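Local coordinates for sensor protein (Bacteroides thetaiotaomicron, PDB 2X7X) that binds beta-D-fructose through this periplasmic domain of a hybrid two-component sensor, whose other domains are predicted to carry histidine kinase and DNA-binding activity, at residues A104-D109 with T269-A274; E133-S138 with I163-A168. One frame throughout, in Å; residues are numbered along the deposited sequence.

Contact 1. Residues A104-D109 with T269-A274; sequences AYIGAD and TVMNTA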
loop_
_atom_site.group_PDB
_atom_site.type_symbol
_atom_site.label_atom_id
_atom_site.label_comp_id
_atom_site.label_asym_id
_atom_site.label_seq_id
_atom_site.Cartn_x
_atom_site.Cartn_y
_atom_site.Cartn_z
ATOM N N ALA A 104 20.979 20.456 -7.526
ATOM C CA ALA A 104 20.529 19.066 -7.617
ATOM C C ALA A 104 19.120 18.933 -8.168
ATOM O O ALA A 104 18.272 19.809 -7.984
ATOM C CB ALA A 104 20.637 18.368 -6.252
ATOM N N TYR A 105 18.886 17.820 -8.851
ATOM C CA TYR A 105 17.574 17.503 -9.405
ATOM C C TYR A 105 17.010 16.262 -8.728
ATOM O O TYR A 105 17.715 15.271 -8.547
ATOM C CB TYR A 105 17.662 17.284 -10.923
ATOM C CG TYR A 105 16.375 16.772 -11.535
ATOM C CD1 TYR A 105 15.221 17.568 -11.558
ATOM C CD2 TYR A 105 16.297 15.487 -12.070
ATOM C CE1 TYR A 105 14.024 17.093 -12.098
ATOM C CE2 TYR A 105 15.103 15.004 -12.623
ATOM C CZ TYR A 105 13.974 15.814 -12.635
ATOM O OH TYR A 105 12.795 15.338 -13.180
ATOM N N ILE A 106 15.741 16.330 -8.338
ATOM C CA ILE A 106 15.018 15.122 -7.929
ATOM C C ILE A 106 13.627 15.046 -8.564
ATOM O O ILE A 106 12.885 16.032 -8.609
ATOM C CB ILE A 106 14.929 14.982 -6.399
ATOM C CG1 ILE A 106 14.309 13.633 -6.028
ATOM C CG2 ILE A 106 14.160 16.145 -5.802
ATOM C CD1 ILE A 106 14.169 13.393 -4.534
ATOM N N GLY A 107 13.278 13.862 -9.049
ATOM C CA GLY A 107 11.962 13.648 -9.650
ATOM C C GLY A 107 11.803 12.292 -10.294
ATOM O O GLY A 107 12.728 11.490 -10.293
ATOM N N ALA A 108 10.622 12.027 -10.841
ATOM C CA ALA A 108 10.380 10.773 -11.530
ATOM C C ALA A 108 10.507 10.994 -13.032
ATOM O O ALA A 108 10.272 12.102 -13.504
ATOM C CB ALA A 108 9.023 10.247 -11.173
ATOM N N ASP A 109 10.876 9.953 -13.789
ATOM C CA ASP A 109 11.083 10.116 -15.241
ATOM C C ASP A 109 9.767 10.217 -16.020
ATOM O O ASP A 109 9.066 9.220 -16.224
ATOM C CB ASP A 109 11.957 9.003 -15.821
ATOM C CG ASP A 109 12.422 9.305 -17.240
ATOM O OD1 ASP A 109 13.366 8.632 -17.701
ATOM O OD2 ASP A 109 11.870 10.217 -17.898
ATOM N N THR A 269 18.646 12.501 -8.591
ATOM C CA THR A 269 17.898 11.415 -8.003
ATOM C C THR A 269 16.633 11.169 -8.810
ATOM O O THR A 269 15.730 12.018 -8.871
ATOM C CB THR A 269 17.536 11.706 -6.543
ATOM O OG1 THR A 269 18.723 12.062 -5.824
ATOM C CG2 THR A 269 16.887 10.480 -5.888
ATOM N N VAL A 270 16.585 10.005 -9.442
ATOM C CA VAL A 270 15.422 9.608 -10.219
ATOM C C VAL A 270 14.537 8.649 -9.418
ATOM O O VAL A 270 15.010 7.629 -8.911
ATOM C CB VAL A 270 15.824 9.000 -11.588
ATOM C CG1 VAL A 270 16.957 7.990 -11.434
ATOM C CG2 VAL A 270 14.613 8.362 -12.276
ATOM N N MET A 271 13.257 8.996 -9.308
ATOM C CA MET A 271 12.268 8.182 -8.589
ATOM C C MET A 271 11.438 7.318 -9.546
ATOM O O MET A 271 11.310 7.625 -10.731
ATOM C CB MET A 271 11.360 9.072 -7.742
ATOM C CG MET A 271 12.123 10.059 -6.879
ATOM S SD MET A 271 11.110 11.043 -5.747
ATOM C CE MET A 271 10.400 12.333 -6.787
ATOM N N ASN A 272 10.872 6.235 -9.028
ATOM C CA ASN A 272 10.180 5.270 -9.879
ATOM C C ASN A 272 8.685 5.495 -9.932
ATOM O O ASN A 272 8.096 6.126 -9.041
ATOM C CB ASN A 272 10.469 3.835 -9.428
ATOM C CG ASN A 272 11.955 3.546 -9.331
ATOM O OD1 ASN A 272 12.696 3.689 -10.313
ATOM N ND2 ASN A 272 12.404 3.153 -8.133
ATOM N N THR A 273 8.079 4.961 -10.985
ATOM C CA THR A 273 6.632 4.931 -11.102
ATOM C C THR A 273 6.121 3.480 -11.010
ATOM O O THR A 273 6.913 2.535 -10.922
ATOM C CB THR A 273 6.175 5.618 -12.414
ATOM O OG1 THR A 273 4.744 5.652 -12.478
ATOM C CG2 THR A 273 6.732 4.898 -13.641
ATOM N N ALA A 274 4.799 3.326 -10.998
ATOM C CA ALA A 274 4.139 2.029 -11.163
ATOM C C ALA A 274 2.728 2.281 -11.657
ATOM O O ALA A 274 2.138 3.327 -11.371
ATOM C CB ALA A 274 4.105 1.253 -9.860
HETATM O O HOH W 1 19.302 14.576 -6.533
#
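Met271 reaches back from strand 268-271, outermost of its sheet within this chain, to lie against Gly107 and Ile106 of strand 104-108. Its CB and CG both pass close to the carbonyl oxygen of Gly107, since chi1 of -50° sets CG beside the backbone N. SD comes to 4.0 Å from Ile106 CD1. The bend at chi3 (-79°) then folds CE back to Gly107 CA at 3.5 Å, where it meets only backbone. A CB on Gly107 would point to the other face, into the Tyr105 hydroxyl. Ile106 CG1 also packs beside Thr269 CB at 3.8 Å, the two side chains pointing the same way.

The strands run parallel, joined by three backbone bonds. Thr269 N donates to Tyr105 O at 2.9 Å. Thr269 O accepts from Gly107 N. Met271 N donates to Gly107 O at 2.7 Å, from above the carbonyl plane. A water donates to Tyr105 O and is also hydrogen-bonded to Thr269 OG1.

Helix 249-260 covers Ile106 through Lys251, Val252 and Leu255. Asp109 is the N-cap of helix 110-124, its OD2 accepting from Tyr111 N. The pairing completes the parallel sheet of one lobe of the periplasmic-binding-protein fold. Its register rests on the backbone bonds, while Ile106, Thr269 and Met271 close one face. With no charged pair between the two segments, the join depends on shape and not on charge.

Contact 2. Residues E133-S138 with I163-A168; sequences ELTGLS and IDKADA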
loop_
_atom_site.group_PDB
_atom_site.type_symbol
_atom_site.label_atom_id
_atom_site.label_comp_id
_atom_site.label_asym_id
_atom_site.label_seq_id
_atom_site.Cartn_x
_atom_site.Cartn_y
_atom_site.Cartn_z
ATOM N N GLU A 133 -5.326 12.691 -26.759
ATOM C CA GLU A 133 -4.409 13.116 -25.689
ATOM C C GLU A 133 -4.779 14.480 -25.153
ATOM O O GLU A 133 -5.002 15.408 -25.911
ATOM C CB GLU A 133 -2.960 13.160 -26.185
ATOM C CG GLU A 133 -1.913 13.393 -25.091
ATOM C CD GLU A 133 -0.468 13.404 -25.600
ATOM O OE1 GLU A 133 -0.238 13.681 -26.795
ATOM O OE2 GLU A 133 0.462 13.167 -24.799
ATOM N N LEU A 134 -4.834 14.596 -23.831
ATOM C CA LEU A 134 -5.071 15.862 -23.158
ATOM C C LEU A 134 -3.864 16.161 -22.264
ATOM O O LEU A 134 -3.639 15.518 -21.241
ATOM C CB LEU A 134 -6.389 15.802 -22.375
ATOM C CG LEU A 134 -7.671 15.608 -23.216
ATOM C CD1 LEU A 134 -8.826 15.011 -22.426
ATOM C CD2 LEU A 134 -8.132 16.902 -23.860
ATOM N N THR A 135 -3.073 17.139 -22.669
ATOM C CA THR A 135 -1.762 17.370 -22.054
ATOM C C THR A 135 -1.799 18.375 -20.904
ATOM O O THR A 135 -2.727 19.173 -20.781
ATOM C CB THR A 135 -0.730 17.871 -23.116
ATOM O OG1 THR A 135 -0.873 19.282 -23.333
ATOM C CG2 THR A 135 -0.938 17.162 -24.432
ATOM N N GLY A 136 -0.760 18.355 -20.083
ATOM C CA GLY A 136 -0.490 19.463 -19.155
ATOM C C GLY A 136 -0.019 20.678 -19.928
ATOM O O GLY A 136 0.132 20.628 -21.152
ATOM N N LEU A 137 0.206 21.769 -19.208
ATOM C CA LEU A 137 0.689 23.022 -19.795
ATOM C C LEU A 137 1.863 22.747 -20.724
ATOM O O LEU A 137 2.883 22.208 -20.290
ATOM C CB LEU A 137 1.106 23.976 -18.671
ATOM C CG LEU A 137 1.340 25.465 -18.971
ATOM C CD1 LEU A 137 0.150 26.139 -19.633
ATOM C CD2 LEU A 137 1.690 26.182 -17.661
ATOM N N SER A 138 1.711 23.102 -21.994
ATOM C CA SER A 138 2.696 22.741 -23.046
ATOM C C SER A 138 4.170 22.988 -22.707
ATOM O O SER A 138 5.011 22.105 -22.910
ATOM C CB SER A 138 2.350 23.408 -24.381
ATOM O OG SER A 138 1.254 22.710 -24.966
ATOM N N ILE A 163 -5.243 10.579 -32.823
ATOM C CA ILE A 163 -6.107 11.332 -33.742
ATOM C C ILE A 163 -6.452 12.756 -33.278
ATOM O O ILE A 163 -7.047 13.530 -34.037
ATOM C CB ILE A 163 -7.431 10.567 -34.070
ATOM C CG1 ILE A 163 -8.328 10.447 -32.822
ATOM C CG2 ILE A 163 -7.135 9.216 -34.679
ATOM C CD1 ILE A 163 -9.799 10.170 -33.131
ATOM N N ASP A 164 -6.105 13.097 -32.037
ATOM C CA ASP A 164 -6.338 14.459 -31.516
ATOM C C ASP A 164 -5.576 14.732 -30.218
ATOM O O ASP A 164 -5.358 13.826 -29.408
ATOM C CB ASP A 164 -7.838 14.741 -31.315
ATOM C CG ASP A 164 -8.201 16.207 -31.573
ATOM O OD1 ASP A 164 -7.379 17.107 -31.271
ATOM O OD2 ASP A 164 -9.322 16.456 -32.085
ATOM N N LYS A 165 -5.194 15.994 -30.035
ATOM C CA LYS A 165 -4.387 16.428 -28.895
ATOM C C LYS A 165 -4.732 17.870 -28.513
ATOM O O LYS A 165 -4.943 18.721 -29.374
ATOM C CB LYS A 165 -2.903 16.321 -29.241
ATOM C CG LYS A 165 -1.943 16.741 -28.141
ATOM C CD LYS A 165 -0.493 16.413 -28.515
ATOM C CE LYS A 165 0.007 17.225 -29.702
ATOM N NZ LYS A 165 0.426 18.571 -29.271
ATOM N N ALA A 166 -4.796 18.147 -27.221
ATOM C CA ALA A 166 -5.075 19.489 -26.767
ATOM C C ALA A 166 -4.378 19.693 -25.447
ATOM O O ALA A 166 -4.120 18.726 -24.724
ATOM C CB ALA A 166 -6.571 19.704 -26.628
ATOM N N ASP A 167 -4.059 20.954 -25.164
ATOM C CA ASP A 167 -3.401 21.389 -23.944
ATOM C C ASP A 167 -4.482 21.738 -22.916
ATOM O O ASP A 167 -5.267 22.662 -23.127
ATOM C CB ASP A 167 -2.545 22.624 -24.269
ATOM C CG ASP A 167 -1.754 23.128 -23.085
ATOM O OD1 ASP A 167 -2.138 22.864 -21.921
ATOM O OD2 ASP A 167 -0.738 23.810 -23.328
ATOM N N ALA A 168 -4.523 20.999 -21.813
ATOM C CA ALA A 168 -5.572 21.164 -20.801
ATOM C C ALA A 168 -5.040 21.818 -19.527
ATOM O O ALA A 168 -5.730 21.882 -18.494
ATOM C CB ALA A 168 -6.197 19.830 -20.483
#
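Asp167 turns its carboxylate to the loop after strand 128-135. OD2 accepts two bonds from Ser138. One comes from Ser138 N at 2.9 Å. The other comes from Ser138 OG, at 2.8 Å from Asp167 OD2. Both donors come from the same face, above the carboxylate plane. CG lies anti to the backbone N (chi1 -177°), which carries the carboxylate forward to this loop. OD1 is held by Ala169 N, so both oxygens are gripped. With an alanine here, Ser138 N and OG would probably lose their shared acceptor and the loop would be freer to move.

Thr135 OG1 donates to Gly136 O at 2.8 Å and sits over Asp167 CA. Its CG2 meets Lys165 CG. The aliphatic part of Lys165 runs beside Glu133. The carboxylate of Glu133 instead bonds His147 through OE1 and His195 through OE2. Its OE1 and Lys165 NZ stay 5.5 Å apart.

The backbones pair in parallel. Glu133 N donates to Asp164 O, and Ala166 N to Glu133 O. Thr135 N donates to Ala166 O, and Ala168 N to Thr135 O. Leu134 and Ala166 pack together on the other face, CD2 to CB 4.2 Å.

The loop borders the sugar pocket. The side chain of Leu137 lies about 5 Å from that of Arg95, and that of Glu133 about 6 Å from that of Arg146, both fructose-binding residues.

The pair closes the beta-alpha-beta unit of strand 128-135, helix 141-155 and strand 159-167. Strand 159-167 is outermost within this chain, and strand 191-194 flanks 128-135 across from it. Helices 172-185 and 199-209 cover the Leu134 face.

How the contacts relate
Contact 1 and contact 2 each join an outermost strand to its neighbour by parallel pairing, but in different sheets. Their centres lie about 23 Å apart. Contact 1 is mostly buried, and its side chains meet through apolar packing. Contact 2 is only partly buried and adds a polar end, where a carboxylate ties down a loop. Contact 2 joins strands close in sequence, through one crossover helix. Contact 1 joins strands 160 residues apart, and contact 2 is nested within the chain it closes. The chain thus leaves one sheet, forms contact 2 in the other and returns. Fructose is bound near both, about 9 Å from the side chain of Tyr105 and about 7 Å from Gly136.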